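Putative adhesin (PDB 3LJY) is of unknown function but, as a signal-bearing putative adhesin with a beta-helical head domain, probably takes part in attachment at the cell surface. Local coordinates at residues Leu132-Ser137 / Met142-Leu147; Ile152-Asp155 / Ser161-Ile164; Gly172-Val177 / Ala202-Thr207. All blocks are in the same frame, centred on the assembly; numbering follows the deposited sequence. Where two conformers were deposited one is given.

Contact 1. Residues Leu132-Ser137 / Met142-Leu147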
loop_
_atom_site.group_PDB
_atom_site.type_symbol
_atom_site.label_atom_id
_atom_site.label_comp_id
_atom_site.label_asym_id
_atom_site.label_seq_id
_atom_site.Cartn_x
_atom_site.Cartn_y
_atom_site.Cartn_z
ATOM N N LEU A 132 0.748 -6.795 8.877
ATOM C CA LEU A 132 0.603 -5.876 7.734
ATOM C C LEU A 132 -0.894 -5.562 7.572
ATOM O O LEU A 132 -1.707 -6.472 7.448
ATOM C CB LEU A 132 1.189 -6.460 6.435
ATOM C CG LEU A 132 1.255 -5.489 5.225
ATOM C CD1 LEU A 132 2.095 -4.242 5.581
ATOM C CD2 LEU A 132 1.774 -6.175 3.960
ATOM N N ASP A 133 -1.255 -4.285 7.661
ATOM C CA ASP A 133 -2.651 -3.860 7.618
ATOM C C ASP A 133 -2.812 -2.949 6.406
ATOM O O ASP A 133 -2.252 -1.862 6.380
ATOM C CB ASP A 133 -3.011 -3.120 8.908
ATOM C CG ASP A 133 -4.450 -2.525 8.918
ATOM O OD1 ASP A 133 -5.321 -2.806 8.037
ATOM O OD2 ASP A 133 -4.720 -1.768 9.879
ATOM N N LEU A 134 -3.540 -3.411 5.391
ATOM C CA LEU A 134 -3.641 -2.701 4.092
ATOM C C LEU A 134 -5.059 -2.234 3.878
ATOM O O LEU A 134 -5.974 -3.027 3.991
ATOM C CB LEU A 134 -3.224 -3.606 2.909
ATOM C CG LEU A 134 -1.821 -4.203 2.972
ATOM C CD1 LEU A 134 -1.450 -4.961 1.718
ATOM C CD2 LEU A 134 -0.819 -3.115 3.249
ATOM N N ASN A 135 -5.244 -0.966 3.525
ATOM C CA ASN A 135 -6.577 -0.370 3.432
ATOM C C ASN A 135 -6.748 0.512 2.152
ATOM O O ASN A 135 -6.458 1.708 2.229
ATOM C CB ASN A 135 -6.855 0.475 4.713
ATOM C CG ASN A 135 -6.465 -0.244 6.045
ATOM O OD1 ASN A 135 -5.299 -0.171 6.530
ATOM N ND2 ASN A 135 -7.448 -0.903 6.656
ATOM N N VAL A 136 -7.230 -0.038 1.008
ATOM C CA VAL A 136 -7.392 0.730 -0.241
ATOM C C VAL A 136 -8.788 1.272 -0.384
ATOM O O VAL A 136 -9.742 0.621 -0.050
ATOM C CB VAL A 136 -7.080 -0.067 -1.560
ATOM C CG1 VAL A 136 -5.806 -0.775 -1.472
ATOM C CG2 VAL A 136 -8.221 -1.011 -1.935
ATOM N N SER A 137 -8.917 2.477 -0.896
ATOM C CA SER A 137 -10.227 3.007 -1.302
ATOM C C SER A 137 -10.050 3.929 -2.496
ATOM O O SER A 137 -8.948 4.055 -3.035
ATOM C CB SER A 137 -10.863 3.723 -0.137
ATOM O OG SER A 137 -10.352 5.018 0.042
HETATM N N MSE A 142 -2.525 -1.588 -4.573
HETATM C CA MSE A 142 -1.300 -2.020 -3.934
HETATM C C MSE A 142 -0.815 -3.312 -4.540
HETATM O O MSE A 142 -1.620 -4.197 -4.856
HETATM C CB MSE A 142 -1.517 -2.266 -2.463
HETATM C CG MSE A 142 -2.083 -1.073 -1.788
HETATM SE SE MSE A 142 -1.789 -1.130 0.118
HETATM C CE MSE A 142 -2.857 0.394 0.605
ATOM N N VAL A 143 0.508 -3.421 -4.675
ATOM C CA VAL A 143 1.181 -4.670 -5.052
ATOM C C VAL A 143 2.243 -4.999 -4.027
ATOM O O VAL A 143 3.139 -4.222 -3.799
ATOM C CB VAL A 143 1.855 -4.581 -6.418
ATOM C CG1 VAL A 143 2.495 -5.880 -6.718
ATOM C CG2 VAL A 143 0.838 -4.199 -7.533
ATOM N N VAL A 144 2.135 -6.165 -3.398
ATOM C CA VAL A 144 3.106 -6.639 -2.400
ATOM C C VAL A 144 3.766 -7.903 -2.941
ATOM O O VAL A 144 3.076 -8.903 -3.122
ATOM C CB VAL A 144 2.383 -6.965 -1.053
ATOM C CG1 VAL A 144 3.355 -7.450 0.018
ATOM C CG2 VAL A 144 1.592 -5.752 -0.554
ATOM N N ASN A 145 5.088 -7.860 -3.192
ATOM C CA ASN A 145 5.796 -8.966 -3.819
ATOM C C ASN A 145 5.955 -10.164 -2.877
ATOM O O ASN A 145 5.775 -11.295 -3.299
ATOM C CB ASN A 145 7.169 -8.527 -4.366
ATOM C CG ASN A 145 7.071 -7.608 -5.598
ATOM O OD1 ASN A 145 6.003 -7.367 -6.158
ATOM N ND2 ASN A 145 8.218 -7.065 -6.000
ATOM N N HIS A 146 6.313 -9.932 -1.615
ATOM C CA HIS A 146 6.594 -11.043 -0.722
ATOM C C HIS A 146 6.366 -10.664 0.755
ATOM O O HIS A 146 6.985 -9.750 1.271
ATOM C CB HIS A 146 8.001 -11.528 -1.013
ATOM C CG HIS A 146 8.446 -12.713 -0.199
ATOM N ND1 HIS A 146 9.779 -12.983 0.038
ATOM C CD2 HIS A 146 7.750 -13.687 0.431
ATOM C CE1 HIS A 146 9.876 -14.075 0.774
ATOM N NE2 HIS A 146 8.659 -14.516 1.033
ATOM N N LEU A 147 5.448 -11.359 1.414
ATOM C CA LEU A 147 5.118 -11.119 2.826
ATOM C C LEU A 147 5.426 -12.362 3.688
ATOM O O LEU A 147 5.183 -13.487 3.277
ATOM C CB LEU A 147 3.627 -10.732 2.958
ATOM C CG LEU A 147 3.131 -10.400 4.392
ATOM C CD1 LEU A 147 3.671 -9.047 4.903
ATOM C CD2 LEU A 147 1.622 -10.484 4.506
#
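Leu132, Leu134 and Val136 meet Met142, Val144 and Leu147 in a buried, essentially apolar contact across the interior of the solenoid, near the centre of the chain. Strands 132-136 and 142-144 run nearly antiparallel (154°) on facing walls, their axes 9.7 Å apart, and no hydrogen bond joins the two segments. Met142, modelled as selenomethionine, spans the gap with its chain extended beyond CG. Its CG lies 3.7 Å from Val136 CG1, the two side chains sliding past each other in opposite directions, while the selenium passes on beside Leu134, with Met142 SE 3.8 Å from Leu134 CD2. The other branch of that leucine turns to the next inward residue: Leu134 CD1 is 3.9 Å from Val144 CG2. At the far end Leu132, with CG opposite the backbone N (chi1 -172°) and chi2 at 58°, has CD2 3.6 Å from Leu147 CD1, which also approaches Leu132 CB at 3.9 Å. Outside the pair, Leu134 also packs on Ile162 of the next coil, and Met142 on Ala115 of the preceding one. Inward residues of two facing strands, with Leu147 added from the short strand 147-149 of a third wall, make up the stacked aliphatic core of a parallel beta-helix.

Contact 2. Residues Ile152-Asp155 / Ser161-Ile164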
loop_
_atom_site.group_PDB
_atom_site.type_symbol
_atom_site.label_atom_id
_atom_site.label_comp_id
_atom_site.label_asym_id
_atom_site.label_seq_id
_atom_site.Cartn_x
_atom_site.Cartn_y
_atom_site.Cartn_z
ATOM N N ILE A 152 -2.193 -10.760 8.490
ATOM C CA ILE A 152 -2.490 -9.924 7.315
ATOM C C ILE A 152 -3.939 -9.436 7.417
ATOM O O ILE A 152 -4.856 -10.208 7.714
ATOM C CB ILE A 152 -2.279 -10.692 5.969
ATOM C CG1 ILE A 152 -2.745 -9.849 4.738
ATOM C CG2 ILE A 152 -2.990 -12.034 5.984
ATOM C CD1 ILE A 152 -1.882 -8.595 4.457
ATOM N N GLU A 153 -4.117 -8.134 7.259
ATOM C CA GLU A 153 -5.427 -7.518 7.131
ATOM C C GLU A 153 -5.509 -6.735 5.824
ATOM O O GLU A 153 -4.627 -5.924 5.554
ATOM C CB GLU A 153 -5.666 -6.575 8.285
ATOM C CG GLU A 153 -6.038 -7.291 9.531
ATOM C CD GLU A 153 -6.403 -6.355 10.663
ATOM O OE1 GLU A 153 -6.857 -5.208 10.367
ATOM O OE2 GLU A 153 -6.236 -6.782 11.850
ATOM N N CYS A 154 -6.516 -7.044 5.012
ATOM C CA CYS A 154 -6.782 -6.374 3.741
ATOM C C CYS A 154 -8.191 -5.862 3.636
ATOM O O CYS A 154 -9.129 -6.636 3.713
ATOM C CB CYS A 154 -6.684 -7.342 2.597
ATOM S SG CYS A 154 -5.070 -7.703 2.174
ATOM N N ASP A 155 -8.326 -4.578 3.353
ATOM C CA ASP A 155 -9.613 -3.935 3.225
ATOM C C ASP A 155 -9.731 -3.207 1.922
ATOM O O ASP A 155 -9.040 -2.236 1.737
ATOM C CB ASP A 155 -9.725 -2.866 4.308
ATOM C CG ASP A 155 -10.694 -3.219 5.333
ATOM O OD1 ASP A 155 -10.401 -4.220 6.031
ATOM O OD2 ASP A 155 -11.774 -2.539 5.382
ATOM N N SER A 161 -7.517 -2.558 -6.024
ATOM C CA SER A 161 -7.005 -3.907 -6.028
ATOM C C SER A 161 -5.847 -4.000 -5.047
ATOM O O SER A 161 -5.059 -3.072 -4.925
ATOM C CB SER A 161 -6.505 -4.160 -7.456
ATOM O OG SER A 161 -6.220 -5.502 -7.778
ATOM N N ILE A 162 -5.768 -5.104 -4.320
ATOM C CA ILE A 162 -4.583 -5.459 -3.591
ATOM C C ILE A 162 -4.063 -6.766 -4.171
ATOM O O ILE A 162 -4.811 -7.739 -4.214
ATOM C CB ILE A 162 -4.862 -5.605 -2.063
ATOM C CG1 ILE A 162 -5.183 -4.213 -1.441
ATOM C CG2 ILE A 162 -3.695 -6.234 -1.378
ATOM C CD1 ILE A 162 -5.909 -4.237 -0.076
ATOM N N THR A 163 -2.784 -6.792 -4.615
ATOM C CA THR A 163 -2.108 -8.043 -5.024
ATOM C C THR A 163 -1.038 -8.420 -4.007
ATOM O O THR A 163 -0.272 -7.575 -3.611
ATOM C CB THR A 163 -1.475 -7.907 -6.413
ATOM O OG1 THR A 163 -2.486 -7.606 -7.372
ATOM C CG2 THR A 163 -0.753 -9.189 -6.823
ATOM N N ILE A 164 -1.027 -9.660 -3.541
ATOM C CA ILE A 164 0.067 -10.178 -2.724
ATOM C C ILE A 164 0.531 -11.458 -3.406
ATOM O O ILE A 164 -0.229 -12.442 -3.474
ATOM C CB ILE A 164 -0.298 -10.495 -1.239
ATOM C CG1 ILE A 164 -1.018 -9.319 -0.564
ATOM C CG2 ILE A 164 0.985 -10.856 -0.446
ATOM C CD1 ILE A 164 -1.539 -9.641 0.833
#
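Ile162 lies opposite Cys154 across the core, the CA atoms of the two residues 7.7 Å apart, and its side chain can be followed outward from the strand. CB itself keeps its distance and serves as the fork from which two branches reach the facing wall. The CG2 branch, anti to the backbone N, ends 4.1 Å from Cys154 SG. The CG1 branch starts on the other side, anti to the carbonyl carbon (chi1 -69°); its tip reaches the facing strand, with Ile162 CD1 4.1 Å from Asp155 O and 4.2 Å from Cys154 CB. The isoleucine thus straddles the cysteine, one methyl at the sulfur and the other at its root. Cys154 SG is shared: it also lies 4.2 Å from Ile164 CD1.

That last methyl belongs chiefly to a second pair. Ile152 and Ile164 point at each other tip to tip, Ile152 CD1 standing 3.8 Å from Ile164 CD1, and both side chains also touch Leu187. The strands, 154° apart in direction, exchange no hydrogen bonds here. The backbone of 152-155 bonds instead with the neighbouring strands of its own sheet, 131-136 and 172-176. Inward apolar side chains alternating with outward polar ones, on two walls that face each other across the core, are characteristic of a parallel beta-helix; here Cys154 takes one inward place.

Contact 3. Residues Gly172-Val177 / Ala202-Thr207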
loop_
_atom_site.group_PDB
_atom_site.type_symbol
_atom_site.label_atom_id
_atom_site.label_comp_id
_atom_site.label_asym_id
_atom_site.label_seq_id
_atom_site.Cartn_x
_atom_site.Cartn_y
_atom_site.Cartn_z
ATOM N N GLY A 172 -5.363 -14.313 8.699
ATOM C CA GLY A 172 -5.762 -13.299 7.729
ATOM C C GLY A 172 -7.210 -12.912 7.840
ATOM O O GLY A 172 -8.018 -13.750 8.075
ATOM N N ASP A 173 -7.494 -11.619 7.681
ATOM C CA ASP A 173 -8.847 -11.073 7.605
ATOM C C ASP A 173 -8.919 -10.225 6.338
ATOM O O ASP A 173 -8.311 -9.152 6.280
ATOM C CB ASP A 173 -9.161 -10.194 8.840
ATOM C CG ASP A 173 -9.507 -11.007 10.099
ATOM O OD1 ASP A 173 -10.030 -12.132 9.974
ATOM O OD2 ASP A 173 -9.256 -10.511 11.225
ATOM N N TYR A 174 -9.636 -10.703 5.318
ATOM C CA TYR A 174 -9.796 -9.958 4.079
ATOM C C TYR A 174 -11.224 -9.449 3.970
ATOM O O TYR A 174 -12.158 -10.165 4.238
ATOM C CB TYR A 174 -9.538 -10.825 2.851
ATOM C CG TYR A 174 -8.190 -11.482 2.648
ATOM C CD1 TYR A 174 -7.058 -11.154 3.399
ATOM C CD2 TYR A 174 -8.055 -12.439 1.644
ATOM C CE1 TYR A 174 -5.801 -11.808 3.157
ATOM C CE2 TYR A 174 -6.852 -13.080 1.399
ATOM C CZ TYR A 174 -5.724 -12.766 2.145
ATOM O OH TYR A 174 -4.581 -13.461 1.848
ATOM N N SER A 175 -11.391 -8.222 3.508
ATOM C CA SER A 175 -12.711 -7.612 3.363
ATOM C C SER A 175 -12.808 -6.828 2.063
ATOM O O SER A 175 -11.956 -5.992 1.783
ATOM C CB SER A 175 -12.959 -6.686 4.548
ATOM O OG SER A 175 -14.312 -6.312 4.617
ATOM N N ILE A 176 -13.826 -7.114 1.248
ATOM C CA ILE A 176 -14.111 -6.304 0.055
ATOM C C ILE A 176 -15.551 -5.793 0.139
ATOM O O ILE A 176 -16.501 -6.588 0.157
ATOM C CB ILE A 176 -13.917 -7.058 -1.306
ATOM C CG1 ILE A 176 -12.526 -7.698 -1.432
ATOM C CG2 ILE A 176 -14.217 -6.094 -2.478
ATOM C CD1 ILE A 176 -12.267 -8.552 -2.758
ATOM N N VAL A 177 -15.693 -4.470 0.221
ATOM C CA VAL A 177 -16.987 -3.804 0.354
ATOM C C VAL A 177 -17.389 -3.142 -0.969
ATOM O O VAL A 177 -18.581 -2.949 -1.269
ATOM C CB VAL A 177 -16.979 -2.785 1.507
ATOM C CG1 VAL A 177 -18.267 -1.914 1.516
ATOM C CG2 VAL A 177 -16.846 -3.511 2.827
ATOM N N ALA A 202 -12.352 -12.028 -4.512
ATOM C CA ALA A 202 -11.183 -12.381 -3.671
ATOM C C ALA A 202 -10.660 -13.722 -4.134
ATOM O O ALA A 202 -11.401 -14.705 -4.121
ATOM C CB ALA A 202 -11.506 -12.442 -2.166
ATOM N N GLU A 203 -9.406 -13.721 -4.579
ATOM C CA GLU A 203 -8.612 -14.931 -4.857
ATOM C C GLU A 203 -7.667 -15.180 -3.706
ATOM O O GLU A 203 -6.795 -14.360 -3.419
ATOM C CB GLU A 203 -7.782 -14.753 -6.117
ATOM C CG GLU A 203 -8.582 -14.487 -7.352
ATOM C CD GLU A 203 -7.727 -14.354 -8.599
ATOM O OE1 GLU A 203 -6.520 -13.902 -8.532
ATOM O OE2 GLU A 203 -8.302 -14.702 -9.670
ATOM N N VAL A 204 -7.826 -16.310 -3.049
ATOM C CA VAL A 204 -7.162 -16.558 -1.761
ATOM C C VAL A 204 -6.547 -17.961 -1.694
ATOM O O VAL A 204 -6.815 -18.827 -2.527
ATOM C CB VAL A 204 -8.162 -16.300 -0.568
ATOM C CG1 VAL A 204 -8.887 -14.959 -0.751
ATOM C CG2 VAL A 204 -9.206 -17.427 -0.414
ATOM N N HIS A 205 -5.697 -18.174 -0.699
ATOM C CA HIS A 205 -5.102 -19.477 -0.435
ATOM C C HIS A 205 -5.124 -19.750 1.083
ATOM O O HIS A 205 -4.424 -19.124 1.853
ATOM C CB HIS A 205 -3.693 -19.550 -1.049
ATOM C CG HIS A 205 -3.005 -20.859 -0.821
ATOM N ND1 HIS A 205 -1.645 -21.018 -0.946
ATOM C CD2 HIS A 205 -3.491 -22.064 -0.445
ATOM C CE1 HIS A 205 -1.324 -22.268 -0.666
ATOM N NE2 HIS A 205 -2.426 -22.923 -0.357
ATOM N N ALA A 206 -5.995 -20.657 1.506
ATOM C CA ALA A 206 -6.105 -21.077 2.919
ATOM C C ALA A 206 -5.531 -22.485 3.016
ATOM O O ALA A 206 -5.760 -23.298 2.128
ATOM C CB ALA A 206 -7.567 -21.030 3.411
ATOM N N THR A 207 -4.766 -22.768 4.064
ATOM C CA THR A 207 -4.077 -24.059 4.171
ATOM C C THR A 207 -4.543 -24.882 5.375
ATOM O O THR A 207 -4.003 -25.940 5.650
ATOM C CB THR A 207 -2.519 -23.908 4.201
ATOM O OG1 THR A 207 -2.145 -23.049 5.269
ATOM C CG2 THR A 207 -1.975 -23.340 2.888
HETATM O O HOH W 1 -4.340 -15.604 0.436
#
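Tyr174 and Ile176 pack against Val204 and Ala202 by apolar contact, the aromatic pair being the tighter. Val204 CG1 sits at the edge of the Tyr174 ring and in its plane, 3.5 Å from CE2 and 3.6 Å from CD2 of that ring, so the methyl meets the rim and not a face. The ring's own rotation sets this up: with chi2 at -12° the ring plane nearly contains CA, CD1 lies on the CA side, and the CD2-CE2 edge is turned away from CA, to the valine. Towards the other end of the strand, Ile176 CD1 is 4.0 Å from Ala202 CB and 3.9 Å from Ala202 N; the isoleucine tip lies against both the methyl and the backbone N of the alanine.

In this beta-helical solenoid the pair is a diagonal across the core. Strand 172-176 faces 181-184, and 201-206 stacks beside 181-184, one coil further on; Ile182 and Leu192 are among the residues that also pack on the tyrosine.

Polar contact runs through one water, which accepts a hydrogen bond from Tyr174 OH at 2.6 Å and another from His205 N at 3.1 Å. A single water oxygen thus serves as acceptor for both the phenol and the backbone N-H of His205, and bridges the two strands.

Outside the pair, Glu203 is hydrogen-bonded to His183.

How the contacts relate
The three contacts follow one another along the chain and along the solenoid. Contacts 1 and 2 span the core in successive coils, their centres about 5 Å apart, and are joined on both walls: Leu134 N to Glu153 O at 2.7 Å and Val144 N to Thr163 O at 2.8 Å are probable hydrogen bonds. Inside, Val136 CG1 packs 3.5 Å from Ile162 CG1. Contact 3 lies about 8 Å from contact 2, centre to centre, linked by probable hydrogen bonds from Ser175 N to Cys154 O (2.8 Å) and Asp173 N to Ile152 O (3.0 Å). Contacts 1 and 3 do not touch, their nearest atoms being about 7 Å apart; contact 2 bridges them.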